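Local structure of putative hydrolase (Bacteroides ovatus, 4HBS) at residues Met309-Leu321 with Gln351-Pro363. The protein is of unknown function but probably a hydrolase, a five-bladed beta-propeller related to the beta-fructosidase clan of glycosidases. Numbering follows the deposited sequence. Where two conformers were deposited one is given.
Sequences MIGQSMWFGRDVL and QRYQHVYMVNIHP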
HETATM    1  N   MSE A 309       2.019   1.595  15.491  1.00 48.48           N
HETATM    2  CA  MSE A 309       2.111   2.249  14.191  1.00 46.30           C
HETATM    3  C   MSE A 309       3.373   1.816  13.538  1.00 51.16           C
HETATM    4  O   MSE A 309       4.391   1.801  14.217  1.00 51.69           O
HETATM    5  CB  MSE A 309       2.124   3.754  14.356  1.00 48.17           C
HETATM    6  CG  MSE A 309       2.131   4.483  13.048  1.00 52.25           C
HETATM    7 SE   MSE A 309       2.155   6.396  13.335  0.75 58.85          SE
HETATM    8  CE  MSE A 309       3.676   6.638  12.484  1.00 54.86           C
ATOM      9  N   ILE A 310       3.342   1.477  12.232  1.00 47.17           N
ATOM     10  CA  ILE A 310       4.556   1.081  11.499  1.00 46.10           C
ATOM     11  C   ILE A 310       4.667   1.969  10.292  1.00 49.24           C
ATOM     12  O   ILE A 310       3.733   2.058   9.510  1.00 48.98           O
ATOM     13  CB  ILE A 310       4.593  -0.416  11.107  1.00 48.58           C
ATOM     14  CG1 ILE A 310       4.470  -1.308  12.354  1.00 50.53           C
ATOM     15  CG2 ILE A 310       5.908  -0.747  10.340  1.00 47.87           C
ATOM     16  CD1 ILE A 310       4.097  -2.639  12.048  1.00 63.79           C
ATOM     17  N   GLY A 311       5.802   2.614  10.144  1.00 45.56           N
ATOM     18  CA  GLY A 311       6.049   3.513   9.030  1.00 44.58           C
ATOM     19  C   GLY A 311       7.478   3.461   8.566  1.00 48.01           C
ATOM     20  O   GLY A 311       8.351   2.973   9.278  1.00 48.90           O
ATOM     21  N   GLN A 312       7.713   3.931   7.363  1.00 43.93           N
ATOM     22  CA  GLN A 312       9.046   3.985   6.795  1.00 43.79           C
ATOM     23  C   GLN A 312       9.717   5.233   7.283  1.00 51.49           C
ATOM     24  O   GLN A 312       9.081   6.281   7.292  1.00 52.76           O
ATOM     25  CB  GLN A 312       8.942   4.021   5.292  1.00 43.78           C
ATOM     26  CG  GLN A 312      10.262   3.834   4.584  1.00 50.96           C
ATOM     27  CD  GLN A 312      10.133   4.181   3.141  1.00 63.26           C
ATOM     28  OE1 GLN A 312       9.035   4.486   2.634  1.00 59.81           O
ATOM     29  NE2 GLN A 312      11.248   4.146   2.451  1.00 49.16           N
ATOM     30  N   SER A 313      11.001   5.165   7.648  1.00 49.06           N
ATOM     31  CA  SER A 313      11.720   6.361   8.092  1.00 49.70           C
ATOM     32  C   SER A 313      11.805   7.359   6.924  1.00 52.99           C
ATOM     33  O   SER A 313      11.603   6.980   5.767  1.00 51.61           O
ATOM     34  CB  SER A 313      13.101   6.008   8.634  1.00 54.28           C
ATOM     35  OG  SER A 313      13.936   5.442   7.640  1.00 66.73           O
HETATM   36  N   MSE A 314      12.036   8.629   7.243  1.00 50.45           N
HETATM   37  CA  MSE A 314      12.026   9.711   6.264  1.00 50.28           C
HETATM   38  C   MSE A 314      13.094   9.640   5.158  1.00 56.21           C
HETATM   39  O   MSE A 314      14.134   9.004   5.317  1.00 56.68           O
HETATM   40  CB  MSE A 314      12.153  11.054   6.958  1.00 53.57           C
HETATM   41  CG  MSE A 314      13.560  11.366   7.423  1.00 61.22           C
HETATM   42 SE   MSE A 314      13.635  12.929   8.536  0.75 70.76          SE
HETATM   43  CE  MSE A 314      12.394  14.149   7.516  1.00 67.01           C
ATOM     44  N   TRP A 315      12.792  10.385   4.061  1.00 53.59           N
ATOM     45  CA  TRP A 315      13.514  10.528   2.796  0.50 53.77           C
ATOM     46  C   TRP A 315      13.976   9.165   2.261  1.00 55.91           C
ATOM     47  O   TRP A 315      15.154   8.898   1.985  1.00 56.06           O
ATOM     48  CB  TRP A 315      14.639  11.581   2.871  0.50 54.25           C
ATOM     49  CG  TRP A 315      14.125  13.000   2.798  0.50 56.32           C
ATOM     50  CD1 TRP A 315      14.297  13.985   3.729  0.50 60.63           C
ATOM     51  CD2 TRP A 315      13.344  13.583   1.736  0.50 56.06           C
ATOM     52  NE1 TRP A 315      13.687  15.147   3.310  0.50 60.62           N
ATOM     53  CE2 TRP A 315      13.089  14.927   2.092  0.50 61.17           C
ATOM     54  CE3 TRP A 315      12.842  13.101   0.508  0.50 56.29           C
ATOM     55  CZ2 TRP A 315      12.348  15.791   1.273  0.50 60.55           C
ATOM     56  CZ3 TRP A 315      12.099  13.953  -0.294  0.50 57.80           C
ATOM     57  CH2 TRP A 315      11.860  15.280   0.088  0.50 59.56           C
ATOM     58  N   PHE A 316      12.961   8.306   2.054  1.00 51.25           N
ATOM     59  CA  PHE A 316      13.114   6.961   1.494  1.00 50.28           C
ATOM     60  C   PHE A 316      14.131   6.128   2.288  1.00 54.12           C
ATOM     61  O   PHE A 316      14.995   5.457   1.701  1.00 54.54           O
ATOM     62  CB  PHE A 316      13.532   7.031   0.020  1.00 51.72           C
ATOM     63  CG  PHE A 316      12.599   7.832  -0.842  1.00 53.05           C
ATOM     64  CD1 PHE A 316      11.359   7.334  -1.188  1.00 55.28           C
ATOM     65  CD2 PHE A 316      12.992   9.054  -1.373  1.00 55.96           C
ATOM     66  CE1 PHE A 316      10.524   8.034  -2.058  1.00 56.32           C
ATOM     67  CE2 PHE A 316      12.140   9.776  -2.214  1.00 58.39           C
ATOM     68  CZ  PHE A 316      10.918   9.254  -2.564  1.00 55.68           C
ATOM     69  N   GLY A 317      14.037   6.201   3.606  1.00 48.91           N
ATOM     70  CA  GLY A 317      14.947   5.475   4.468  1.00 48.09           C
ATOM     71  C   GLY A 317      14.632   4.001   4.440  1.00 49.24           C
ATOM     72  O   GLY A 317      13.486   3.608   4.216  1.00 47.66           O
ATOM     73  N   ARG A 318      15.654   3.186   4.615  1.00 45.44           N
ATOM     74  CA  ARG A 318      15.506   1.742   4.636  1.00 43.97           C
ATOM     75  C   ARG A 318      15.074   1.304   6.017  1.00 47.04           C
ATOM     76  O   ARG A 318      14.582   0.188   6.133  1.00 46.32           O
ATOM     77  CB  ARG A 318      16.811   1.045   4.219  1.00 43.68           C
ATOM     78  CG  ARG A 318      17.270   1.419   2.821  1.00 45.96           C
ATOM     79  CD  ARG A 318      18.495   0.658   2.343  1.00 51.24           C
ATOM     80  NE  ARG A 318      19.728   0.965   3.100  1.00 58.26           N
ATOM     81  CZ  ARG A 318      20.435   0.107   3.859  1.00 73.32           C
ATOM     82  NH1 ARG A 318      20.026  -1.154   4.023  1.00 56.07           N
ATOM     83  NH2 ARG A 318      21.547   0.511   4.469  1.00 58.96           N
ATOM     84  N   ASP A 319      15.228   2.157   7.072  1.00 44.71           N
ATOM     85  CA  ASP A 319      14.776   1.792   8.429  1.00 45.73           C
ATOM     86  C   ASP A 319      13.235   1.834   8.530  1.00 49.64           C
ATOM     87  O   ASP A 319      12.635   2.866   8.246  1.00 49.04           O
ATOM     88  CB  ASP A 319      15.398   2.710   9.517  1.00 48.69           C
ATOM     89  CG  ASP A 319      16.886   2.505   9.811  1.00 56.94           C
ATOM     90  OD1 ASP A 319      17.466   1.518   9.300  1.00 56.59           O
ATOM     91  OD2 ASP A 319      17.462   3.323  10.575  1.00 61.77           O
ATOM     92  N   VAL A 320      12.610   0.692   8.897  1.00 46.82           N
ATOM     93  CA  VAL A 320      11.159   0.574   9.110  1.00 46.30           C
ATOM     94  C   VAL A 320      10.930   0.892  10.569  1.00 50.56           C
ATOM     95  O   VAL A 320      11.452   0.174  11.421  1.00 51.70           O
ATOM     96  CB  VAL A 320      10.645  -0.832   8.739  1.00 49.48           C
ATOM     97  CG1 VAL A 320       9.161  -0.981   9.077  1.00 49.39           C
ATOM     98  CG2 VAL A 320      10.907  -1.119   7.265  1.00 48.27           C
ATOM     99  N   LEU A 321      10.190   1.972  10.866  1.00 45.38           N
ATOM    100  CA  LEU A 321       9.965   2.439  12.234  1.00 45.40           C
ATOM    101  C   LEU A 321       8.691   1.922  12.851  1.00 49.71           C
ATOM    102  O   LEU A 321       7.735   1.622  12.142  1.00 48.77           O
ATOM    103  CB  LEU A 321       9.908   3.969  12.253  1.00 45.26           C
ATOM    104  CG  LEU A 321      11.078   4.680  11.605  1.00 48.82           C
ATOM    105  CD1 LEU A 321      10.919   6.167  11.742  1.00 49.99           C
ATOM    106  CD2 LEU A 321      12.406   4.211  12.185  1.00 48.78           C
ATOM    107  N   GLN A 351      21.894  -5.109  -8.782  1.00 39.94           N
ATOM    108  CA  GLN A 351      21.062  -5.236  -7.583  1.00 38.55           C
ATOM    109  C   GLN A 351      20.801  -3.876  -6.883  1.00 43.54           C
ATOM    110  O   GLN A 351      19.764  -3.731  -6.214  1.00 42.16           O
ATOM    111  CB  GLN A 351      21.709  -6.212  -6.619  1.00 39.61           C
ATOM    112  CG  GLN A 351      21.965  -7.554  -7.272  1.00 46.53           C
ATOM    113  CD  GLN A 351      22.160  -8.661  -6.300  1.00 60.91           C
ATOM    114  OE1 GLN A 351      21.535  -9.717  -6.427  1.00 61.32           O
ATOM    115  NE2 GLN A 351      23.072  -8.488  -5.344  1.00 47.25           N
ATOM    116  N   ARG A 352      21.729  -2.885  -7.028  1.00 41.62           N
ATOM    117  CA  ARG A 352      21.549  -1.541  -6.445  1.00 41.52           C
ATOM    118  C   ARG A 352      20.305  -0.889  -7.071  1.00 45.30           C
ATOM    119  O   ARG A 352      19.985  -1.186  -8.218  1.00 46.66           O
ATOM    120  CB  ARG A 352      22.804  -0.661  -6.669  1.00 44.23           C
ATOM    121  CG  ARG A 352      24.008  -1.065  -5.804  1.00 61.88           C
ATOM    122  CD  ARG A 352      25.046   0.054  -5.581  1.00 81.26           C
ATOM    123  NE  ARG A 352      25.719  -0.059  -4.272  1.00 97.15           N
ATOM    124  CZ  ARG A 352      26.659   0.770  -3.809  1.00114.07           C
ATOM    125  NH1 ARG A 352      27.072   1.804  -4.544  1.00102.08           N
ATOM    126  NH2 ARG A 352      27.196   0.570  -2.608  1.00100.53           N
ATOM    127  N   TYR A 353      19.578  -0.057  -6.322  1.00 40.23           N
ATOM    128  CA  TYR A 353      18.348   0.594  -6.822  1.00 38.50           C
ATOM    129  C   TYR A 353      18.288   2.038  -6.327  1.00 43.10           C
ATOM    130  O   TYR A 353      19.189   2.460  -5.599  1.00 42.88           O
ATOM    131  CB  TYR A 353      17.111  -0.207  -6.389  1.00 38.20           C
ATOM    132  CG  TYR A 353      16.956  -0.318  -4.894  1.00 39.28           C
ATOM    133  CD1 TYR A 353      17.557  -1.348  -4.187  1.00 41.93           C
ATOM    134  CD2 TYR A 353      16.204   0.605  -4.183  1.00 39.55           C
ATOM    135  CE1 TYR A 353      17.385  -1.482  -2.813  1.00 42.17           C
ATOM    136  CE2 TYR A 353      16.065   0.512  -2.801  1.00 40.65           C
ATOM    137  CZ  TYR A 353      16.659  -0.534  -2.119  1.00 47.10           C
ATOM    138  OH  TYR A 353      16.546  -0.598  -0.755  1.00 48.53           O
ATOM    139  N   GLN A 354      17.257   2.808  -6.742  1.00 40.71           N
ATOM    140  CA  GLN A 354      17.145   4.222  -6.359  1.00 41.57           C
ATOM    141  C   GLN A 354      16.445   4.390  -5.025  1.00 47.56           C
ATOM    142  O   GLN A 354      17.099   4.791  -4.063  1.00 48.58           O
ATOM    143  CB  GLN A 354      16.435   5.058  -7.452  1.00 42.59           C
ATOM    144  CG  GLN A 354      16.464   6.586  -7.223  1.00 49.11           C
ATOM    145  CD  GLN A 354      15.509   7.350  -8.127  1.00 60.19           C
ATOM    146  OE1 GLN A 354      14.362   6.966  -8.314  1.00 52.52           O
ATOM    147  NE2 GLN A 354      15.947   8.477  -8.684  1.00 52.95           N
ATOM    148  N   HIS A 355      15.131   4.108  -4.959  1.00 44.65           N
ATOM    149  CA  HIS A 355      14.330   4.332  -3.754  1.00 44.84           C
ATOM    150  C   HIS A 355      13.531   3.134  -3.340  1.00 47.06           C
ATOM    151  O   HIS A 355      13.042   2.391  -4.178  1.00 46.53           O
ATOM    152  CB  HIS A 355      13.328   5.483  -3.971  1.00 45.88           C
ATOM    153  CG  HIS A 355      13.956   6.824  -4.118  1.00 50.60           C
ATOM    154  ND1 HIS A 355      13.505   7.725  -5.066  1.00 52.87           N
ATOM    155  CD2 HIS A 355      14.994   7.377  -3.447  1.00 53.44           C
ATOM    156  CE1 HIS A 355      14.266   8.801  -4.938  1.00 53.01           C
ATOM    157  NE2 HIS A 355      15.181   8.639  -3.976  1.00 53.75           N
ATOM    158  N   VAL A 356      13.342   2.997  -2.043  1.00 42.35           N
ATOM    159  CA  VAL A 356      12.470   2.007  -1.466  1.00 41.73           C
ATOM    160  C   VAL A 356      11.354   2.852  -0.844  1.00 47.30           C
ATOM    161  O   VAL A 356      11.629   3.887  -0.228  1.00 48.40           O
ATOM    162  CB  VAL A 356      13.141   0.988  -0.499  1.00 45.00           C
ATOM    163  CG1 VAL A 356      14.082   1.657   0.496  1.00 45.34           C
ATOM    164  CG2 VAL A 356      12.095   0.155   0.214  1.00 44.49           C
ATOM    165  N   TYR A 357      10.116   2.503  -1.104  1.00 42.86           N
ATOM    166  CA  TYR A 357       9.008   3.305  -0.608  1.00 42.28           C
ATOM    167  C   TYR A 357       7.778   2.442  -0.454  1.00 44.67           C
ATOM    168  O   TYR A 357       7.863   1.228  -0.658  1.00 44.45           O
ATOM    169  CB  TYR A 357       8.759   4.498  -1.547  1.00 43.18           C
ATOM    170  CG  TYR A 357       8.471   4.114  -2.983  1.00 43.65           C
ATOM    171  CD1 TYR A 357       9.504   3.794  -3.863  1.00 44.52           C
ATOM    172  CD2 TYR A 357       7.176   4.137  -3.482  1.00 43.98           C
ATOM    173  CE1 TYR A 357       9.244   3.429  -5.179  1.00 42.43           C
ATOM    174  CE2 TYR A 357       6.904   3.807  -4.803  1.00 44.24           C
ATOM    175  CZ  TYR A 357       7.945   3.468  -5.657  1.00 48.75           C
ATOM    176  OH  TYR A 357       7.698   3.178  -6.978  1.00 46.89           O
HETATM  177  N   MSE A 358       6.672   3.035   0.008  1.00 39.79           N
HETATM  178  CA  MSE A 358       5.425   2.326   0.202  1.00 39.26           C
HETATM  179  C   MSE A 358       5.622   1.057   1.037  1.00 45.30           C
HETATM  180  O   MSE A 358       5.283  -0.054   0.606  1.00 44.63           O
HETATM  181  CB  MSE A 358       4.819   1.983  -1.155  1.00 40.49           C
HETATM  182  CG  MSE A 358       3.329   1.871  -1.111  1.00 46.79           C
HETATM  183 SE   MSE A 358       2.473   3.589  -1.115  0.75 53.44          SE
HETATM  184  CE  MSE A 358       2.815   4.018  -3.029  1.00 49.62           C
ATOM    185  N   VAL A 359       6.200   1.220   2.221  1.00 43.48           N
ATOM    186  CA  VAL A 359       6.398   0.090   3.118  1.00 43.51           C
ATOM    187  C   VAL A 359       5.037  -0.142   3.739  1.00 47.60           C
ATOM    188  O   VAL A 359       4.601   0.656   4.572  1.00 48.21           O
ATOM    189  CB  VAL A 359       7.522   0.330   4.133  1.00 47.60           C
ATOM    190  CG1 VAL A 359       7.714  -0.889   5.016  1.00 48.18           C
ATOM    191  CG2 VAL A 359       8.822   0.657   3.407  1.00 46.89           C
ATOM    192  N   ASN A 360       4.317  -1.162   3.216  1.00 42.94           N
ATOM    193  CA  ASN A 360       2.944  -1.496   3.576  1.00 42.35           C
ATOM    194  C   ASN A 360       2.844  -2.704   4.436  1.00 46.41           C
ATOM    195  O   ASN A 360       3.668  -3.596   4.343  1.00 46.35           O
ATOM    196  CB  ASN A 360       2.108  -1.704   2.314  1.00 41.61           C
ATOM    197  CG  ASN A 360       1.759  -0.406   1.624  1.00 58.30           C
ATOM    198  OD1 ASN A 360       1.986   0.696   2.147  1.00 54.98           O
ATOM    199  ND2 ASN A 360       1.180  -0.506   0.444  1.00 46.86           N
ATOM    200  N   ILE A 361       1.771  -2.745   5.233  1.00 43.51           N
ATOM    201  CA  ILE A 361       1.461  -3.778   6.221  1.00 44.04           C
ATOM    202  C   ILE A 361       0.265  -4.576   5.686  1.00 48.99           C
ATOM    203  O   ILE A 361      -0.625  -3.981   5.075  1.00 50.16           O
ATOM    204  CB  ILE A 361       1.219  -3.023   7.574  1.00 47.78           C
ATOM    205  CG1 ILE A 361       2.499  -3.004   8.407  1.00 48.85           C
ATOM    206  CG2 ILE A 361       0.007  -3.484   8.375  1.00 47.96           C
ATOM    207  CD1 ILE A 361       2.797  -4.297   9.108  1.00 66.16           C
ATOM    208  N   HIS A 362       0.272  -5.927   5.841  1.00 44.63           N
ATOM    209  CA  HIS A 362      -0.776  -6.814   5.282  1.00 43.23           C
ATOM    210  C   HIS A 362      -1.314  -7.810   6.325  1.00 47.30           C
ATOM    211  O   HIS A 362      -0.996  -9.000   6.285  1.00 47.11           O
ATOM    212  CB  HIS A 362      -0.234  -7.574   4.051  1.00 42.74           C
ATOM    213  CG  HIS A 362       0.328  -6.671   3.005  1.00 44.59           C
ATOM    214  ND1 HIS A 362      -0.483  -5.825   2.283  1.00 45.95           N
ATOM    215  CD2 HIS A 362       1.612  -6.456   2.648  1.00 45.50           C
ATOM    216  CE1 HIS A 362       0.314  -5.155   1.472  1.00 44.61           C
ATOM    217  NE2 HIS A 362       1.591  -5.493   1.662  1.00 44.72           N
ATOM    218  N   PRO A 363      -2.201  -7.341   7.226  1.00 44.34           N
ATOM    219  CA  PRO A 363      -2.815  -8.246   8.221  1.00 45.17           C
ATOM    220  C   PRO A 363      -3.500  -9.477   7.630  1.00 49.64           C
ATOM    221  O   PRO A 363      -3.478 -10.522   8.257  1.00 50.91           O
ATOM    222  CB  PRO A 363      -3.855  -7.359   8.902  1.00 47.49           C
ATOM    223  CG  PRO A 363      -3.370  -5.995   8.712  1.00 51.39           C
ATOM    224  CD  PRO A 363      -2.717  -5.970   7.374  1.00 45.86           C
TER
HETATM  225  O   HOH W   1      15.982   4.270  -0.529  1.00 37.40           O
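Gln-312 reaches from its strand to the backbone of 351-363, where its NE2 donates to Val-356 O at 2.7 Å. With CG anti to the backbone N (chi1 -170°) and the chain extended beyond, the amide is carried far enough to do this, approaching from above the carbonyl plane. The same NE2 also donates to Gly-317 O, 2.9 Å away and close to the amide plane, so one amide nitrogen is shared between the carbonyl of Gly-317 in its own turn and that of Val-356 across the contact. Along the strands the packing is apolar and close: Val-359 CG2 lies 3.7 Å from Gln-312 CG, its CG1 meets Val-320 CG2, and the tips of Ile-310 and Ile-361 touch through their CD1 atoms. The more open end is built differently. Phe-316 lays its ring face-to-face on His-355, centroids 3.8 Å apart and planes at 16°, while Tyr-357 CB borders its edge. A water accepts from Val-356 N and donates to Phe-316 O, and His-355 ND1 binds a glycerol, probably from crystallisation. The contact joins successive propeller blades: the hairpin of strands 306-312 and 319-325 packs against strand 356-361, the outermost of the next sheet, paired antiparallel with 371-377.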